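Local structure of branched-chain amino acid aminotransferase (Thermoproteus uzoniensis 768-20, 6THQ) at residues E254-G259 / P279-I284; E140-A145 / T265-I270; K193-S198 / D217-G222. The protein probably catalyses the pyridoxal-5'-phosphate-dependent transfer of the amino group of valine, leucine or isoleucine to 2-oxoglutarate. One frame throughout, in Å; residues are numbered along the deposited sequence.

All three contacts involve the mixed sheet of this class-IV aminotransferase, but different parts of it. Interactions 1 and 2 share a hairpin: strand 254-259 pairs with strand 265-270 through bonds such as F257 N to T265 O. Interaction 1 fastens a helix to that hairpin by a buried carboxylate, and interaction 2 adds a parallel strand by backbone bonds. Both are largely buried, although interaction 2 keeps a charged pair, R143 and E269, at its more exposed margin. Interaction 3, only partly buried, joins another strand to a cofactor-binding loop through a glutamate that bonds a loop N-H and also faces the cofactor ring. Interactions 1 and 3 both reach the cofactor, from G259 and from E196, L220 and G222.

Interaction 1. Residues E254-G259 / P279-I284; sequences EAFFVG and PITQKI. With PY5 (2-[O-phosphonopyridoxyl]-amino-pentanoic acid), chain E; PLP (pyridoxal-5'-phosphate), chain D.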
loop_
_atom_site.group_PDB
_atom_site.type_symbol
_atom_site.label_atom_id
_atom_site.label_comp_id
_atom_site.label_asym_id
_atom_site.label_seq_id
_atom_site.Cartn_x
_atom_site.Cartn_y
_atom_site.Cartn_z
ATOM N N GLU A 254 -8.891 5.717 32.450
ATOM C CA GLU A 254 -9.615 4.876 31.478
ATOM C C GLU A 254 -9.045 5.073 30.084
ATOM O O GLU A 254 -8.389 6.058 29.845
ATOM C CB GLU A 254 -11.121 5.144 31.402
ATOM C CG GLU A 254 -11.706 6.190 32.353
ATOM C CD GLU A 254 -13.158 6.480 32.081
ATOM O OE1 GLU A 254 -13.742 7.232 32.911
ATOM O OE2 GLU A 254 -13.719 6.007 31.026
ATOM N N ALA A 255 -9.363 4.164 29.165
ATOM C CA ALA A 255 -8.947 4.351 27.785
ATOM C C ALA A 255 -9.941 3.653 26.842
ATOM O O ALA A 255 -10.560 2.678 27.219
ATOM C CB ALA A 255 -7.550 3.770 27.624
ATOM N N PHE A 256 -10.094 4.139 25.620
ATOM C CA PHE A 256 -11.000 3.458 24.740
ATOM C C PHE A 256 -10.653 3.743 23.291
ATOM O O PHE A 256 -9.986 4.749 22.996
ATOM C CB PHE A 256 -12.456 3.828 25.036
ATOM C CG PHE A 256 -12.788 5.319 24.972
ATOM C CD1 PHE A 256 -12.654 6.125 26.103
ATOM C CD2 PHE A 256 -13.347 5.899 23.817
ATOM C CE1 PHE A 256 -12.995 7.470 26.072
ATOM C CE2 PHE A 256 -13.722 7.230 23.770
ATOM C CZ PHE A 256 -13.536 8.034 24.892
ATOM N N PHE A 257 -11.088 2.846 22.407
ATOM C CA PHE A 257 -10.888 3.001 20.996
ATOM C C PHE A 257 -12.172 3.496 20.391
ATOM O O PHE A 257 -13.240 3.208 20.935
ATOM C CB PHE A 257 -10.686 1.632 20.378
ATOM C CG PHE A 257 -9.335 1.042 20.556
ATOM C CD1 PHE A 257 -8.209 1.646 20.023
ATOM C CD2 PHE A 257 -9.198 -0.198 21.159
ATOM C CE1 PHE A 257 -6.965 1.051 20.141
ATOM C CE2 PHE A 257 -7.961 -0.805 21.262
ATOM C CZ PHE A 257 -6.829 -0.151 20.756
ATOM N N VAL A 258 -12.085 4.205 19.263
ATOM C CA VAL A 258 -13.247 4.654 18.528
ATOM C C VAL A 258 -13.001 4.505 17.043
ATOM O O VAL A 258 -11.860 4.596 16.563
ATOM C CB VAL A 258 -13.629 6.147 18.817
ATOM C CG1 VAL A 258 -13.688 6.429 20.312
ATOM C CG2 VAL A 258 -12.655 7.110 18.102
ATOM N N GLY A 259 -14.074 4.272 16.308
ATOM C CA GLY A 259 -13.977 4.114 14.871
ATOM C C GLY A 259 -15.298 3.661 14.300
ATOM O O GLY A 259 -16.154 3.215 15.056
ATOM N N PRO A 279 -16.241 5.294 33.789
ATOM C CA PRO A 279 -17.547 5.988 33.617
ATOM C C PRO A 279 -17.636 6.886 32.389
ATOM O O PRO A 279 -18.682 6.893 31.740
ATOM C CB PRO A 279 -17.691 6.802 34.923
ATOM C CG PRO A 279 -16.296 6.890 35.490
ATOM C CD PRO A 279 -15.621 5.575 35.106
ATOM N N ILE A 280 -16.583 7.639 32.031
ATOM C CA ILE A 280 -16.625 8.476 30.828
ATOM C C ILE A 280 -16.794 7.665 29.568
ATOM O O ILE A 280 -17.626 7.956 28.731
ATOM C CB ILE A 280 -15.348 9.357 30.689
ATOM C CG1 ILE A 280 -15.129 10.258 31.887
ATOM C CG2 ILE A 280 -15.376 10.082 29.314
ATOM C CD1 ILE A 280 -16.178 11.348 32.038
ATOM N N THR A 281 -16.033 6.593 29.442
ATOM C CA THR A 281 -16.198 5.633 28.322
ATOM C C THR A 281 -17.633 5.195 28.210
ATOM O O THR A 281 -18.256 5.279 27.136
ATOM C CB THR A 281 -15.314 4.347 28.524
ATOM O OG1 THR A 281 -13.913 4.689 28.776
ATOM C CG2 THR A 281 -15.403 3.445 27.311
ATOM N N GLN A 282 -18.157 4.687 29.314
ATOM C CA GLN A 282 -19.561 4.265 29.332
ATOM C C GLN A 282 -20.553 5.356 28.866
ATOM O O GLN A 282 -21.399 5.122 27.969
ATOM C CB GLN A 282 -19.929 3.805 30.714
ATOM C CG GLN A 282 -20.992 2.734 30.631
ATOM C CD GLN A 282 -20.718 1.565 31.530
ATOM O OE1 GLN A 282 -21.568 1.199 32.326
ATOM N NE2 GLN A 282 -19.528 0.976 31.417
ATOM N N LYS A 283 -20.443 6.557 29.448
ATOM C CA LYS A 283 -21.314 7.666 29.057
ATOM C C LYS A 283 -21.187 7.951 27.548
ATOM O O LYS A 283 -22.201 8.165 26.859
ATOM C CB LYS A 283 -21.023 8.947 29.887
ATOM C CG LYS A 283 -22.251 9.795 30.214
ATOM C CD LYS A 283 -23.339 9.755 29.147
ATOM C CE LYS A 283 -24.690 10.335 29.602
ATOM N NZ LYS A 283 -24.451 11.624 30.293
ATOM N N ILE A 284 -19.946 8.000 27.035
ATOM C CA ILE A 284 -19.742 8.277 25.628
ATOM C C ILE A 284 -20.320 7.154 24.730
ATOM O O ILE A 284 -20.957 7.428 23.702
ATOM C CB ILE A 284 -18.261 8.621 25.337
ATOM C CG1 ILE A 284 -17.961 10.037 25.889
ATOM C CG2 ILE A 284 -17.985 8.549 23.830
ATOM C CD1 ILE A 284 -16.496 10.346 25.921
HETATM N N1 PY5 E . -7.509 4.869 12.444
HETATM C C2 PY5 E . -7.418 3.860 11.538
HETATM C C2A PY5 E . -6.065 3.280 11.222
HETATM C C3 PY5 E . -8.679 3.285 10.954
HETATM O O3 PY5 E . -8.666 2.230 10.074
HETATM C C4 PY5 E . -9.984 3.907 11.372
HETATM C C4A PY5 E . -11.325 3.402 10.845
HETATM C C5 PY5 E . -9.914 5.031 12.341
HETATM C C6 PY5 E . -8.669 5.445 12.805
HETATM C C5A PY5 E . -11.207 5.705 12.792
HETATM O O4P PY5 E . -11.865 6.252 11.639
HETATM P P PY5 E . -13.439 6.589 11.568
HETATM O O1P PY5 E . -14.081 5.278 11.195
HETATM O O2P PY5 E . -13.815 6.945 12.977
HETATM O O3P PY5 E . -13.507 7.705 10.534
HETATM N N PY5 E . -11.009 2.815 9.568
HETATM C CA PY5 E . -11.511 1.490 9.299
HETATM C C PY5 E . -12.990 1.637 9.621
HETATM O O PY5 E . -13.536 1.854 8.543
HETATM C CB PY5 E . -10.632 0.336 9.860
HETATM C CG PY5 E . -10.197 -0.620 8.740
HETATM C CD PY5 E . -11.250 -1.727 8.652
HETATM O OXT PY5 E . -13.593 1.631 10.746
HETATM N N1 PLP D . -7.864 4.877 11.860
HETATM C C2 PLP D . -7.723 4.132 10.743
HETATM C C2A PLP D . -6.339 3.663 10.442
HETATM C C3 PLP D . -8.922 3.750 9.930
HETATM O O3 PLP D . -8.873 2.976 8.801
HETATM C C4 PLP D . -10.248 4.270 10.381
HETATM C C4A PLP D . -11.503 3.946 9.581
HETATM C C5 PLP D . -10.232 5.098 11.624
HETATM C C6 PLP D . -9.034 5.347 12.292
HETATM C C5A PLP D . -11.497 5.677 12.217
HETATM O O4P PLP D . -12.022 6.663 11.358
HETATM P P PLP D . -13.612 6.801 11.315
HETATM O O1P PLP D . -14.022 5.389 10.975
HETATM O O2P PLP D . -14.011 7.199 12.704
HETATM O O3P PLP D . -13.800 7.858 10.255
#
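Strand 254-259 and the first turns of helix 279-292 run roughly parallel, their short axes 33° apart and 8.2 Å at closest approach, with F256 and T281 nearest in backbone register. The strand belongs to the mixed sheet of the fold-type IV aminotransferases, and the helix packs against it.

E254 reaches the start of the helix, its chain extended beyond CG. E254 OE1 accepts I280 N at 3.0 Å and E254 OE2 accepts T281 N at 2.9 Å, each through the syn lone pair. E254 OE2 is gripped again by T281 OG1, at 2.6 Å. The T281 torsion (chi1 -53°) sets OG1 beside its own backbone N, letting one residue offer two donors. Glutamate suits this buried place: its two oxygens fit adjacent N-H groups at the helix's positive end, which would probably stabilise the negative charge.

F256 fills the apolar half of the contact. F256 CB lies 3.7 Å from T281 CG2, and F256 CZ meets I284 CD1 at 3.9 Å, while its ring lies parallel to that of F203. At the far end of the strand, where PLP and PY5 are modelled superposed, G259 CA comes within 3.4 Å of PY5 O2P.

Interaction 2. Residues E140-A145 / T265-I270; sequences EGVRAA and TPIIEI
R143 and E269 lie side by side and point the same way, each set by its first torsion: CG of R143 stands beside the backbone N (chi1 -59°), whereas CG of E269 lies opposite its own N (chi1 -156°). They sit on a parallel strand pair of the mixed sheet, interrupted by a beta bulge. A bend at chi3 turns the guanidinium so that E269 OE1 comes to the edge, near its plane, but the two flat groups are 84° apart. The resulting salt bridge, R143 NE to E269 OE1, is long at 3.7 Å. Nearer the backbone the aliphatic parts touch, R143 CG to E269 CB, and R143 NH1 has a further acceptor in G181 O.

The backbone carries the main hold. V142 N bonds to P266 O, I268 N to V142 O at 2.9 Å, and A144 N to E269 O at 2.8 Å. V142 pairs with I267 but R143 with E269, so I268 is the extra residue. I268 CG1 approaches V142 O to 3.5 Å, and its CD1 lies against G141 O. Glycine suits position 141, where a CB would press on the preceding carbonyl O and run into I268 CG2. G141 CA makes a CA-H...O contact of 3.1 Å with P266 O.

On the face opposite the charged pair, small and branched side chains pack together. V142 CG1 meets T265 CG2 at 3.8 Å, the two side chains crossing at about a right angle, while T265 OG1 turns to A262 O. F257 of the neighbouring strand packs on V142 and I267. A144 CB touches I267 CG2 at 4.2 Å, and alanine suits the place because I186 and I270 also close in on it. The CA-H of I270 points at A144 O, with I270 CA 3.3 Å from that oxygen.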
loop_
_atom_site.group_PDB
_atom_site.type_symbol
_atom_site.label_atom_id
_atom_site.label_comp_id
_atom_site.label_asym_id
_atom_site.label_seq_id
_atom_site.Cartn_x
_atom_site.Cartn_y
_atom_site.Cartn_z
ATOM N N GLU A 140 -17.706 -5.293 25.920
ATOM C CA GLU A 140 -17.209 -5.238 27.339
ATOM C C GLU A 140 -15.761 -4.699 27.518
ATOM O O GLU A 140 -15.366 -4.331 28.652
ATOM C CB GLU A 140 -17.190 -6.635 28.004
ATOM C CG GLU A 140 -18.485 -7.415 28.069
ATOM C CD GLU A 140 -18.978 -7.882 26.710
ATOM O OE1 GLU A 140 -18.160 -8.109 25.759
ATOM O OE2 GLU A 140 -20.216 -7.939 26.610
ATOM N N GLY A 141 -14.981 -4.708 26.414
ATOM C CA GLY A 141 -13.638 -4.171 26.442
ATOM C C GLY A 141 -12.620 -5.099 25.868
ATOM O O GLY A 141 -12.808 -6.310 25.868
ATOM N N VAL A 142 -11.551 -4.542 25.338
ATOM C CA VAL A 142 -10.586 -5.345 24.638
ATOM C C VAL A 142 -9.254 -5.262 25.362
ATOM O O VAL A 142 -9.038 -4.385 26.184
ATOM C CB VAL A 142 -10.479 -4.923 23.145
ATOM C CG1 VAL A 142 -11.759 -5.250 22.378
ATOM C CG2 VAL A 142 -10.102 -3.460 23.004
ATOM N N ARG A 143 -8.410 -6.255 25.115
ATOM C CA ARG A 143 -6.997 -6.253 25.561
ATOM C C ARG A 143 -6.111 -5.801 24.361
ATOM O O ARG A 143 -6.285 -6.253 23.193
ATOM C CB ARG A 143 -6.653 -7.635 26.081
ATOM C CG ARG A 143 -7.549 -8.100 27.272
ATOM C CD ARG A 143 -7.660 -9.623 27.427
ATOM N NE ARG A 143 -6.283 -10.046 27.478
ATOM C CZ ARG A 143 -5.695 -10.901 26.639
ATOM N NH1 ARG A 143 -6.402 -11.538 25.711
ATOM N NH2 ARG A 143 -4.390 -11.117 26.775
ATOM N N ALA A 144 -5.222 -4.861 24.637
ATOM C CA ALA A 144 -4.455 -4.226 23.589
ATOM C C ALA A 144 -2.985 -4.373 23.917
ATOM O O ALA A 144 -2.599 -4.495 25.106
ATOM C CB ALA A 144 -4.863 -2.751 23.439
ATOM N N ALA A 145 -2.151 -4.394 22.860
ATOM C CA ALA A 145 -0.687 -4.440 23.046
ATOM C C ALA A 145 -0.070 -3.346 22.219
ATOM O O ALA A 145 -0.511 -3.073 21.086
ATOM C CB ALA A 145 -0.103 -5.813 22.690
ATOM N N THR A 265 -15.301 1.457 22.125
ATOM C CA THR A 265 -14.919 0.250 22.797
ATOM C C THR A 265 -13.889 0.511 23.887
ATOM O O THR A 265 -12.791 1.035 23.637
ATOM C CB THR A 265 -14.293 -0.742 21.772
ATOM O OG1 THR A 265 -15.178 -0.940 20.655
ATOM C CG2 THR A 265 -13.974 -2.115 22.447
ATOM N N PRO A 266 -14.205 0.091 25.097
ATOM C CA PRO A 266 -13.223 0.261 26.181
ATOM C C PRO A 266 -11.999 -0.622 26.000
ATOM O O PRO A 266 -12.065 -1.686 25.410
ATOM C CB PRO A 266 -13.987 -0.191 27.457
ATOM C CG PRO A 266 -15.371 -0.627 27.031
ATOM C CD PRO A 266 -15.510 -0.447 25.536
ATOM N N ILE A 267 -10.890 -0.144 26.532
ATOM C CA ILE A 267 -9.663 -0.881 26.595
ATOM C C ILE A 267 -9.473 -1.260 28.062
ATOM O O ILE A 267 -9.224 -0.399 28.879
ATOM C CB ILE A 267 -8.467 -0.027 26.116
ATOM C CG1 ILE A 267 -8.618 0.314 24.640
ATOM C CG2 ILE A 267 -7.140 -0.774 26.323
ATOM C CD1 ILE A 267 -7.670 1.394 24.130
ATOM N N ILE A 268 -9.590 -2.548 28.384
ATOM C CA ILE A 268 -9.498 -2.961 29.777
ATOM C C ILE A 268 -8.142 -3.521 30.161
ATOM O O ILE A 268 -7.877 -3.796 31.340
ATOM C CB ILE A 268 -10.610 -3.954 30.181
ATOM C CG1 ILE A 268 -10.597 -5.167 29.272
ATOM C CG2 ILE A 268 -11.938 -3.210 30.203
ATOM C CD1 ILE A 268 -11.716 -6.175 29.547
ATOM N N GLU A 269 -7.265 -3.636 29.162
ATOM C CA GLU A 269 -5.903 -4.076 29.417
ATOM C C GLU A 269 -4.955 -3.566 28.351
ATOM O O GLU A 269 -5.252 -3.641 27.150
ATOM C CB GLU A 269 -5.845 -5.590 29.525
ATOM C CG GLU A 269 -4.653 -6.064 30.320
ATOM C CD GLU A 269 -4.298 -7.494 30.009
ATOM O OE1 GLU A 269 -3.693 -7.888 28.959
ATOM O OE2 GLU A 269 -4.750 -8.289 30.813
ATOM N N ILE A 270 -3.814 -3.037 28.795
ATOM C CA ILE A 270 -2.775 -2.643 27.887
ATOM C C ILE A 270 -1.436 -3.184 28.361
ATOM O O ILE A 270 -0.947 -2.881 29.464
ATOM C CB ILE A 270 -2.791 -1.117 27.569
ATOM C CG1 ILE A 270 -1.461 -0.677 27.025
ATOM C CG2 ILE A 270 -3.133 -0.250 28.762
ATOM C CD1 ILE A 270 -1.502 -0.797 25.532
#

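Interaction 3. Residues K193-S198 / D217-G222; sequences KVVEGS and DGILEG. With PLP (pyridoxal-5'-phosphate), chain D; PY5 (2-[O-phosphonopyridoxyl]-amino-pentanoic acid), chain E.
Polar contacts between E196 and L220 tie strand 193-197 to the loop before helix 223-234, beside the cofactor of this fold-type IV enzyme. E196 OE1 accepts L220 N at 2.9 Å from the syn side, 30° out of the carboxylate plane; a weak bond from the same N reaches OE2. E196 OE1 also sits 3.0 Å from PLP N1 and 2.6 Å from N1 of the superposed PY5. A carboxylate facing the pyridine nitrogen, as in related enzymes, probably supports the cofactor's role as electron sink. R151 forms a salt bridge with E196 OE2 and probably helps to fix the rotation of the carboxylate. Farther along, a water donates to both V194 O and D217 OD2, which also bonds to S243 OG.

A classic beta bulge, in which V195 and E196 both face M187, puts both side chains on the loop's side. V195 CB meets I219 CG2 at 3.5 Å, and V195 CG1 meets D217 CB at 3.7 Å. Glycine suits position 218, whose backbone angles would jam a CB against D217 O.

Against the cofactor ring, L220, its CG opposite the backbone N (chi1 -172°), lays CD2 over the PLP face, 3.5 Å from C4.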
loop_
_atom_site.group_PDB
_atom_site.type_symbol
_atom_site.label_atom_id
_atom_site.label_comp_id
_atom_site.label_asym_id
_atom_site.label_seq_id
_atom_site.Cartn_x
_atom_site.Cartn_y
_atom_site.Cartn_z
ATOM N N LYS A 193 5.200 8.596 20.386
ATOM C CA LYS A 193 3.914 8.946 21.006
ATOM C C LYS A 193 2.824 7.889 20.604
ATOM O O LYS A 193 2.820 7.393 19.483
ATOM C CB LYS A 193 3.447 10.359 20.600
ATOM C CG LYS A 193 4.442 11.501 20.712
ATOM C CD LYS A 193 5.000 11.761 22.115
ATOM C CE LYS A 193 6.123 12.808 22.018
ATOM N NZ LYS A 193 7.498 12.231 22.286
ATOM N N VAL A 194 1.937 7.538 21.541
ATOM C CA VAL A 194 0.790 6.692 21.272
ATOM C C VAL A 194 -0.098 7.385 20.248
ATOM O O VAL A 194 -0.543 8.482 20.499
ATOM C CB VAL A 194 -0.011 6.465 22.543
ATOM C CG1 VAL A 194 -1.300 5.802 22.225
ATOM C CG2 VAL A 194 0.749 5.555 23.445
ATOM N N VAL A 195 -0.362 6.778 19.091
ATOM C CA VAL A 195 -1.220 7.487 18.147
ATOM C C VAL A 195 -2.539 6.812 17.713
ATOM O O VAL A 195 -3.535 7.506 17.486
ATOM C CB VAL A 195 -0.459 7.994 16.896
ATOM C CG1 VAL A 195 0.551 9.110 17.286
ATOM C CG2 VAL A 195 0.160 6.823 16.087
ATOM N N GLU A 196 -2.585 5.490 17.587
ATOM C CA GLU A 196 -3.698 4.891 16.841
ATOM C C GLU A 196 -3.721 3.389 17.065
ATOM O O GLU A 196 -2.694 2.781 17.327
ATOM C CB GLU A 196 -3.516 5.161 15.358
ATOM C CG GLU A 196 -4.806 5.543 14.676
ATOM C CD GLU A 196 -4.630 6.275 13.344
ATOM O OE1 GLU A 196 -5.654 6.642 12.778
ATOM O OE2 GLU A 196 -3.503 6.476 12.821
ATOM N N GLY A 197 -4.898 2.780 16.995
ATOM C CA GLY A 197 -4.995 1.352 16.886
ATOM C C GLY A 197 -4.779 1.038 15.422
ATOM O O GLY A 197 -4.707 1.952 14.595
ATOM N N SER A 198 -4.724 -0.242 15.084
ATOM C CA SER A 198 -4.663 -0.622 13.664
ATOM C C SER A 198 -5.834 -0.090 12.862
ATOM O O SER A 198 -5.658 0.298 11.698
ATOM C CB SER A 198 -4.532 -2.137 13.492
ATOM O OG SER A 198 -5.736 -2.796 13.855
ATOM N N ASP A 217 0.128 14.419 14.972
ATOM C CA ASP A 217 0.893 13.275 15.376
ATOM C C ASP A 217 0.953 12.160 14.352
ATOM O O ASP A 217 1.697 11.225 14.508
ATOM C CB ASP A 217 0.395 12.764 16.738
ATOM C CG ASP A 217 1.110 13.461 17.908
ATOM O OD1 ASP A 217 1.984 14.347 17.676
ATOM O OD2 ASP A 217 0.802 13.115 19.062
ATOM N N GLY A 218 0.170 12.288 13.310
ATOM C CA GLY A 218 0.201 11.407 12.166
ATOM C C GLY A 218 -0.833 10.312 12.272
ATOM O O GLY A 218 -0.498 9.131 12.406
ATOM N N ILE A 219 -2.088 10.722 12.316
ATOM C CA ILE A 219 -3.178 9.774 12.509
ATOM C C ILE A 219 -4.226 10.065 11.443
ATOM O O ILE A 219 -4.192 11.133 10.785
ATOM C CB ILE A 219 -3.861 9.938 13.858
ATOM C CG1 ILE A 219 -4.481 11.322 13.987
ATOM C CG2 ILE A 219 -2.901 9.610 14.974
ATOM C CD1 ILE A 219 -5.159 11.510 15.348
ATOM N N LEU A 220 -5.132 9.101 11.253
ATOM C CA LEU A 220 -6.311 9.293 10.414
ATOM C C LEU A 220 -7.296 10.259 11.163
ATOM O O LEU A 220 -7.519 10.161 12.405
ATOM C CB LEU A 220 -6.985 7.944 10.108
ATOM C CG LEU A 220 -8.067 8.260 9.066
ATOM C CD1 LEU A 220 -7.430 8.246 7.715
ATOM C CD2 LEU A 220 -9.240 7.311 9.027
ATOM N N GLU A 221 -7.803 11.244 10.441
ATOM C CA GLU A 221 -8.751 12.206 10.998
ATOM C C GLU A 221 -10.147 11.513 11.054
ATOM O O GLU A 221 -10.960 11.692 10.149
ATOM C CB GLU A 221 -8.780 13.438 10.111
ATOM C CG GLU A 221 -9.681 14.486 10.680
ATOM C CD GLU A 221 -9.661 15.851 9.962
ATOM O OE1 GLU A 221 -9.151 15.963 8.808
ATOM O OE2 GLU A 221 -10.256 16.783 10.605
ATOM N N GLY A 222 -10.369 10.680 12.084
ATOM C CA GLY A 222 -11.525 9.809 12.154
ATOM C C GLY A 222 -12.824 10.614 12.341
ATOM O O GLY A 222 -12.849 11.658 13.054
HETATM N N1 PLP D . -7.864 4.877 11.860
HETATM C C2 PLP D . -7.723 4.132 10.743
HETATM C C2A PLP D . -6.339 3.663 10.442
HETATM C C3 PLP D . -8.922 3.750 9.930
HETATM O O3 PLP D . -8.873 2.976 8.801
HETATM C C4 PLP D . -10.248 4.270 10.381
HETATM C C4A PLP D . -11.503 3.946 9.581
HETATM C C5 PLP D . -10.232 5.098 11.624
HETATM C C6 PLP D . -9.034 5.347 12.292
HETATM C C5A PLP D . -11.497 5.677 12.217
HETATM O O4P PLP D . -12.022 6.663 11.358
HETATM P P PLP D . -13.612 6.801 11.315
HETATM O O1P PLP D . -14.022 5.389 10.975
HETATM O O2P PLP D . -14.011 7.199 12.704
HETATM O O3P PLP D . -13.800 7.858 10.255
HETATM N N1 PY5 E . -7.509 4.869 12.444
HETATM C C2 PY5 E . -7.418 3.860 11.538
HETATM C C2A PY5 E . -6.065 3.280 11.222
HETATM C C3 PY5 E . -8.679 3.285 10.954
HETATM O O3 PY5 E . -8.666 2.230 10.074
HETATM C C4 PY5 E . -9.984 3.907 11.372
HETATM C C4A PY5 E . -11.325 3.402 10.845
HETATM C C5 PY5 E . -9.914 5.031 12.341
HETATM C C6 PY5 E . -8.669 5.445 12.805
HETATM C C5A PY5 E . -11.207 5.705 12.792
HETATM O O4P PY5 E . -11.865 6.252 11.639
HETATM P P PY5 E . -13.439 6.589 11.568
HETATM O O1P PY5 E . -14.081 5.278 11.195
HETATM O O2P PY5 E . -13.815 6.945 12.977
HETATM O O3P PY5 E . -13.507 7.705 10.534
HETATM N N PY5 E . -11.009 2.815 9.568
HETATM C CA PY5 E . -11.511 1.490 9.299
HETATM C C PY5 E . -12.990 1.637 9.621
HETATM O O PY5 E . -13.536 1.854 8.543
HETATM C CB PY5 E . -10.632 0.336 9.860
HETATM C CG PY5 E . -10.197 -0.620 8.740
HETATM C CD PY5 E . -11.250 -1.727 8.652
HETATM O OXT PY5 E . -13.593 1.631 10.746
HETATM O O HOH W 1 0.065 11.082 20.780
#